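Local coordinates for amidohydrolase (Thermotoga maritima, PDB 3OOQ), which is probably a hydrolase of the amidohydrolase family, possibly with allantoinase activity, at residues L217-P222 against G244-I249; Q318-M323 against H367-K372. One frame throughout, in Å; residues are numbered along the deposited sequence.

In the fold
Both contacts lie within the amidohydrolase family region, on opposite sides of the chain's centre, with their own centres 33 Å apart. They share no helix or strand. Contact 1 joins the ends of helices 208-217 and 230-243 where the chain turns into the parallel neighbours 223-227 and 247-249; it is partly buried, with two bridging waters and a lysine chain laid across an asparagine. Contact 2 sets helix 315-321 and the residues after it against the turn between strands 361-364 and 375-380; it is buried and wholly apolar across the segments, with a second subunit adjoining. Polar bridging thus belongs to the more open site, and the packing of alanine, methionine (present as selenomethionine) and phenylalanine to the covered one.

Contact 1: L217-P222 against G244-I249; sequences LRKKIP and GFNLVI
L217 lies against F245 and P222 against N246, with CA atoms 5.3 and 4.8 Å apart, so 217-222 loops out between two points of approach that are neighbours in the other segment; K219 and G244, both at positive phi, are the C-prime residues of the Schellman motifs that end the two preceding helices. Glycine suits this backbone, whereas K219 adopts it while carrying a long side chain. On the inner side CD2 of L217 touches CD2 of the F245 ring at 3.6 Å, an oblique approach. The F245 ring also meets F183 of helix 172-198. On the outer side the extended K219 chain crosses N246 at about a right angle: its CB lies 3.6 Å from N246 ND2, and CE reaches 3.2 Å from G244 O. P222 packs its CA 3.5 Å from N246 O, and its CB faces CG2 of V248. No direct hydrogen bond links the segments; two waters do the work. One gives a hydrogen to K219 O and accepts from N246 ND2 (3.0 Å), while the other gives to I221 O and accepts from N246 N (2.9 Å). Replacing N246 with a leucine would probably cost the first water its donor, and with it the bridge from K219 O to 244-249. Strand 223-227 follows P222 and pairs in parallel with 247-249, as in a beta/alpha barrel, the family's fold. Where these paired strands begin, apolar contacts at L217-F245 and P222-V248 thus accompany water-mediated bonds to backbone and amide groups.

Contact 2: Q318-M323 against H367-K372; sequences QAATAM and HPFDMK
Apolar contacts alone join the segments, and F369 carries most of them. A320 CA stands over one face of its ring, and A320 CB meets F369 CB at 3.7 Å. A319 CB reaches the far end of the ring obliquely, 3.8 Å from F369 CE1. With CG anti to the carbonyl carbon (chi1 -63°), the ring of F369 lies across the helix, over A320 with its far end at A319; alanine suits both helix positions because its short side chain lets the ring come close to the backbone. Two methionines, present here as selenomethionine, add terminal methyls: M323, bent at its last torsion, brings CE to 4.0 Å from F369 CB, and M371 sets CE 3.9 Å from A320 CB. L332 and L333 of helix 329-334 also touch F369.

Hydrogen bonds stay within 367-372 and shape it. F369 N donates nearly straight to H367 ND1 (3.0 Å, 168°), in the imidazole plane, inside a type I turn from H367 to D370. D370 OD1 accepts from K372 N in an Asx turn. R324 of the second subunit donates to P368 O and D370 O. Beside this subunit interface, the turn is held by its own hydrogen bonds, while its contact with the helix is apolar, with no hydrogen bond across it.

Contact 1: L217-P222 against G244-I249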
loop_
_atom_site.group_PDB
_atom_site.type_symbol
_atom_site.label_atom_id
_atom_site.label_comp_id
_atom_site.label_asym_id
_atom_site.label_seq_id
_atom_site.Cartn_x
_atom_site.Cartn_y
_atom_site.Cartn_z
ATOM N N LEU F 217 35.628 -7.722 -20.971
ATOM C CA LEU F 217 36.636 -8.727 -20.608
ATOM C C LEU F 217 37.714 -8.924 -21.664
ATOM O O LEU F 217 38.853 -9.264 -21.333
ATOM C CB LEU F 217 36.002 -10.070 -20.211
ATOM C CG LEU F 217 35.138 -10.056 -18.942
ATOM C CD1 LEU F 217 34.920 -11.476 -18.450
ATOM C CD2 LEU F 217 35.780 -9.216 -17.825
ATOM N N ARG F 218 37.363 -8.696 -22.927
ATOM C CA ARG F 218 38.335 -8.746 -24.025
ATOM C C ARG F 218 39.037 -7.412 -24.182
ATOM O O ARG F 218 39.782 -7.220 -25.123
ATOM C CB ARG F 218 37.659 -9.132 -25.341
ATOM C CG ARG F 218 37.258 -10.585 -25.446
ATOM C CD ARG F 218 36.705 -10.900 -26.840
ATOM N NE ARG F 218 36.178 -12.260 -26.883
ATOM C CZ ARG F 218 36.918 -13.358 -27.048
ATOM N NH1 ARG F 218 38.233 -13.273 -27.204
ATOM N NH2 ARG F 218 36.338 -14.557 -27.036
ATOM N N LYS F 219 38.777 -6.488 -23.256
ATOM C CA LYS F 219 39.403 -5.158 -23.248
ATOM C C LYS F 219 39.148 -4.304 -24.495
ATOM O O LYS F 219 39.926 -3.402 -24.797
ATOM C CB LYS F 219 40.907 -5.247 -22.968
ATOM C CG LYS F 219 41.234 -5.848 -21.623
ATOM C CD LYS F 219 42.718 -5.697 -21.355
ATOM C CE LYS F 219 43.126 -6.354 -20.077
ATOM N NZ LYS F 219 44.476 -5.896 -19.654
ATOM N N LYS F 220 38.049 -4.562 -25.198
ATOM C CA LYS F 220 37.679 -3.720 -26.331
ATOM C C LYS F 220 37.239 -2.345 -25.843
ATOM O O LYS F 220 37.481 -1.345 -26.500
ATOM C CB LYS F 220 36.588 -4.376 -27.176
ATOM C CG LYS F 220 37.037 -5.649 -27.875
ATOM C CD LYS F 220 35.836 -6.325 -28.541
ATOM C CE LYS F 220 36.242 -7.552 -29.367
ATOM N NZ LYS F 220 37.536 -7.324 -30.102
ATOM N N ILE F 221 36.599 -2.299 -24.674
ATOM C CA ILE F 221 36.196 -1.025 -24.076
ATOM C C ILE F 221 36.450 -1.070 -22.579
ATOM O O ILE F 221 36.440 -2.156 -21.996
ATOM C CB ILE F 221 34.683 -0.687 -24.330
ATOM C CG1 ILE F 221 33.768 -1.837 -23.896
ATOM C CG2 ILE F 221 34.465 -0.261 -25.804
ATOM C CD1 ILE F 221 32.216 -1.532 -23.923
ATOM N N PRO F 222 36.683 0.100 -21.959
ATOM C CA PRO F 222 36.882 0.117 -20.518
ATOM C C PRO F 222 35.574 0.072 -19.711
ATOM O O PRO F 222 34.516 0.471 -20.204
ATOM C CB PRO F 222 37.546 1.475 -20.273
ATOM C CG PRO F 222 37.028 2.349 -21.398
ATOM C CD PRO F 222 36.901 1.428 -22.573
ATOM N N GLY F 244 40.415 -8.986 -14.911
ATOM C CA GLY F 244 41.340 -8.507 -15.937
ATOM C C GLY F 244 40.734 -7.566 -16.965
ATOM O O GLY F 244 40.915 -7.763 -18.158
ATOM N N PHE F 245 39.999 -6.550 -16.522
ATOM C CA PHE F 245 39.536 -5.525 -17.462
ATOM C C PHE F 245 40.115 -4.128 -17.195
ATOM O O PHE F 245 40.642 -3.857 -16.110
ATOM C CB PHE F 245 38.001 -5.521 -17.619
ATOM C CG PHE F 245 37.218 -5.319 -16.328
ATOM C CD1 PHE F 245 37.014 -4.045 -15.802
ATOM C CD2 PHE F 245 36.610 -6.397 -15.692
ATOM C CE1 PHE F 245 36.246 -3.857 -14.668
ATOM C CE2 PHE F 245 35.835 -6.207 -14.545
ATOM C CZ PHE F 245 35.656 -4.940 -14.039
ATOM N N ASN F 246 40.039 -3.260 -18.203
ATOM C CA ASN F 246 40.457 -1.864 -18.067
ATOM C C ASN F 246 39.410 -1.027 -17.382
ATOM O O ASN F 246 38.220 -1.224 -17.606
ATOM C CB ASN F 246 40.757 -1.249 -19.435
ATOM C CG ASN F 246 41.937 -1.914 -20.116
ATOM O OD1 ASN F 246 42.882 -2.262 -19.460
ATOM N ND2 ASN F 246 41.862 -2.107 -21.429
ATOM N N LEU F 247 39.857 -0.071 -16.576
ATOM C CA LEU F 247 38.926 0.809 -15.888
ATOM C C LEU F 247 39.316 2.260 -15.922
ATOM O O LEU F 247 40.489 2.614 -16.055
ATOM C CB LEU F 247 38.691 0.367 -14.423
ATOM C CG LEU F 247 39.640 0.800 -13.291
ATOM C CD1 LEU F 247 38.940 0.875 -11.961
ATOM C CD2 LEU F 247 40.800 -0.166 -13.179
ATOM N N VAL F 248 38.297 3.088 -15.772
ATOM C CA VAL F 248 38.426 4.491 -15.464
ATOM C C VAL F 248 37.589 4.701 -14.202
ATOM O O VAL F 248 36.510 4.134 -14.061
ATOM C CB VAL F 248 37.865 5.365 -16.635
ATOM C CG1 VAL F 248 37.908 6.833 -16.305
ATOM C CG2 VAL F 248 38.634 5.093 -17.962
ATOM N N ILE F 249 38.090 5.503 -13.276
ATOM C CA ILE F 249 37.312 5.882 -12.104
ATOM C C ILE F 249 36.562 7.183 -12.393
ATOM O O ILE F 249 37.181 8.161 -12.834
ATOM C CB ILE F 249 38.228 6.081 -10.892
ATOM C CG1 ILE F 249 38.952 4.770 -10.516
ATOM C CG2 ILE F 249 37.446 6.639 -9.721
ATOM C CD1 ILE F 249 38.030 3.705 -9.856
HETATM O O HOH W 1 39.570 -0.932 -22.908
HETATM O O HOH W 2 38.277 -3.506 -20.459
#

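Contact 2: Q318-M323 against H367-K372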
loop_
_atom_site.group_PDB
_atom_site.type_symbol
_atom_site.label_atom_id
_atom_site.label_comp_id
_atom_site.label_asym_id
_atom_site.label_seq_id
_atom_site.Cartn_x
_atom_site.Cartn_y
_atom_site.Cartn_z
ATOM N N GLN F 318 33.877 26.239 -13.919
ATOM C CA GLN F 318 34.381 25.265 -12.961
ATOM C C GLN F 318 35.916 25.150 -13.028
ATOM O O GLN F 318 36.585 25.196 -11.998
ATOM C CB GLN F 318 33.761 23.885 -13.188
ATOM C CG GLN F 318 34.311 22.871 -12.183
ATOM C CD GLN F 318 33.690 21.501 -12.276
ATOM O OE1 GLN F 318 33.378 20.906 -11.247
ATOM N NE2 GLN F 318 33.532 20.971 -13.496
ATOM N N ALA F 319 36.463 25.007 -14.232
ATOM C CA ALA F 319 37.926 24.907 -14.380
ATOM C C ALA F 319 38.613 26.142 -13.813
ATOM O O ALA F 319 39.450 26.020 -12.920
ATOM C CB ALA F 319 38.313 24.682 -15.823
ATOM N N ALA F 320 38.222 27.327 -14.291
ATOM C CA ALA F 320 38.797 28.596 -13.810
ATOM C C ALA F 320 38.818 28.705 -12.290
ATOM O O ALA F 320 39.825 29.080 -11.706
ATOM C CB ALA F 320 38.074 29.768 -14.413
ATOM N N THR F 321 37.708 28.343 -11.651
ATOM C CA THR F 321 37.571 28.412 -10.191
ATOM C C THR F 321 38.626 27.560 -9.483
ATOM O O THR F 321 39.054 27.878 -8.362
ATOM C CB THR F 321 36.154 27.984 -9.755
ATOM O OG1 THR F 321 35.209 28.925 -10.275
ATOM C CG2 THR F 321 36.010 27.919 -8.227
ATOM N N ALA F 322 39.074 26.497 -10.142
ATOM C CA ALA F 322 40.082 25.644 -9.521
ATOM C C ALA F 322 41.400 26.382 -9.294
ATOM O O ALA F 322 42.188 25.982 -8.435
ATOM C CB ALA F 322 40.277 24.357 -10.292
HETATM N N MSE F 323 41.619 27.482 -10.020
HETATM C CA MSE F 323 42.788 28.356 -9.775
HETATM C C MSE F 323 42.791 28.968 -8.376
HETATM O O MSE F 323 43.826 29.419 -7.905
HETATM C CB MSE F 323 42.923 29.453 -10.836
HETATM C CG MSE F 323 43.173 28.915 -12.228
HETATM SE SE MSE F 323 43.604 30.251 -13.598
HETATM C CE MSE F 323 41.957 31.319 -13.594
ATOM N N HIS F 367 40.466 35.155 -23.127
ATOM C CA HIS F 367 40.811 33.881 -22.507
ATOM C C HIS F 367 39.555 33.224 -21.888
ATOM O O HIS F 367 38.773 33.908 -21.227
ATOM C CB HIS F 367 41.899 34.075 -21.449
ATOM C CG HIS F 367 42.570 32.794 -21.050
ATOM N ND1 HIS F 367 41.924 31.799 -20.345
ATOM C CD2 HIS F 367 43.826 32.339 -21.275
ATOM C CE1 HIS F 367 42.749 30.785 -20.158
ATOM N NE2 HIS F 367 43.913 31.091 -20.705
ATOM N N PRO F 368 39.359 31.905 -22.098
ATOM C CA PRO F 368 38.146 31.219 -21.589
ATOM C C PRO F 368 37.988 31.232 -20.073
ATOM O O PRO F 368 36.878 31.072 -19.573
ATOM C CB PRO F 368 38.329 29.775 -22.075
ATOM C CG PRO F 368 39.180 29.917 -23.311
ATOM C CD PRO F 368 40.156 31.015 -22.957
ATOM N N PHE F 369 39.082 31.416 -19.346
ATOM C CA PHE F 369 39.015 31.465 -17.882
ATOM C C PHE F 369 38.837 32.898 -17.409
ATOM O O PHE F 369 38.885 33.173 -16.213
ATOM C CB PHE F 369 40.274 30.861 -17.228
ATOM C CG PHE F 369 40.483 29.386 -17.505
ATOM C CD1 PHE F 369 39.474 28.602 -18.064
ATOM C CD2 PHE F 369 41.705 28.769 -17.171
ATOM C CE1 PHE F 369 39.684 27.234 -18.319
ATOM C CE2 PHE F 369 41.919 27.412 -17.433
ATOM C CZ PHE F 369 40.893 26.639 -17.990
ATOM N N ASP F 370 38.680 33.817 -18.356
ATOM C CA ASP F 370 38.376 35.197 -18.016
ATOM C C ASP F 370 36.879 35.299 -18.155
ATOM O O ASP F 370 36.328 35.040 -19.234
ATOM C CB ASP F 370 39.089 36.193 -18.947
ATOM C CG ASP F 370 38.876 37.662 -18.536
ATOM O OD1 ASP F 370 37.826 38.028 -17.965
ATOM O OD2 ASP F 370 39.784 38.478 -18.799
HETATM N N MSE F 371 36.221 35.659 -17.061
HETATM C CA MSE F 371 34.753 35.646 -17.044
HETATM C C MSE F 371 34.137 36.708 -17.964
HETATM O O MSE F 371 32.936 36.681 -18.227
HETATM C CB MSE F 371 34.216 35.738 -15.620
HETATM C CG MSE F 371 34.553 34.509 -14.744
HETATM SE SE MSE F 371 33.883 32.798 -15.489
HETATM C CE MSE F 371 35.553 32.076 -16.237
ATOM N N LYS F 372 34.962 37.616 -18.489
ATOM C CA LYS F 372 34.459 38.574 -19.457
ATOM C C LYS F 372 34.383 37.976 -20.857
ATOM O O LYS F 372 33.685 38.501 -21.723
ATOM C CB LYS F 372 35.304 39.846 -19.460
ATOM C CG LYS F 372 35.142 40.644 -18.192
ATOM C CD LYS F 372 35.919 41.932 -18.254
ATOM C CE LYS F 372 35.592 42.778 -17.042
ATOM N NZ LYS F 372 36.733 43.640 -16.684
#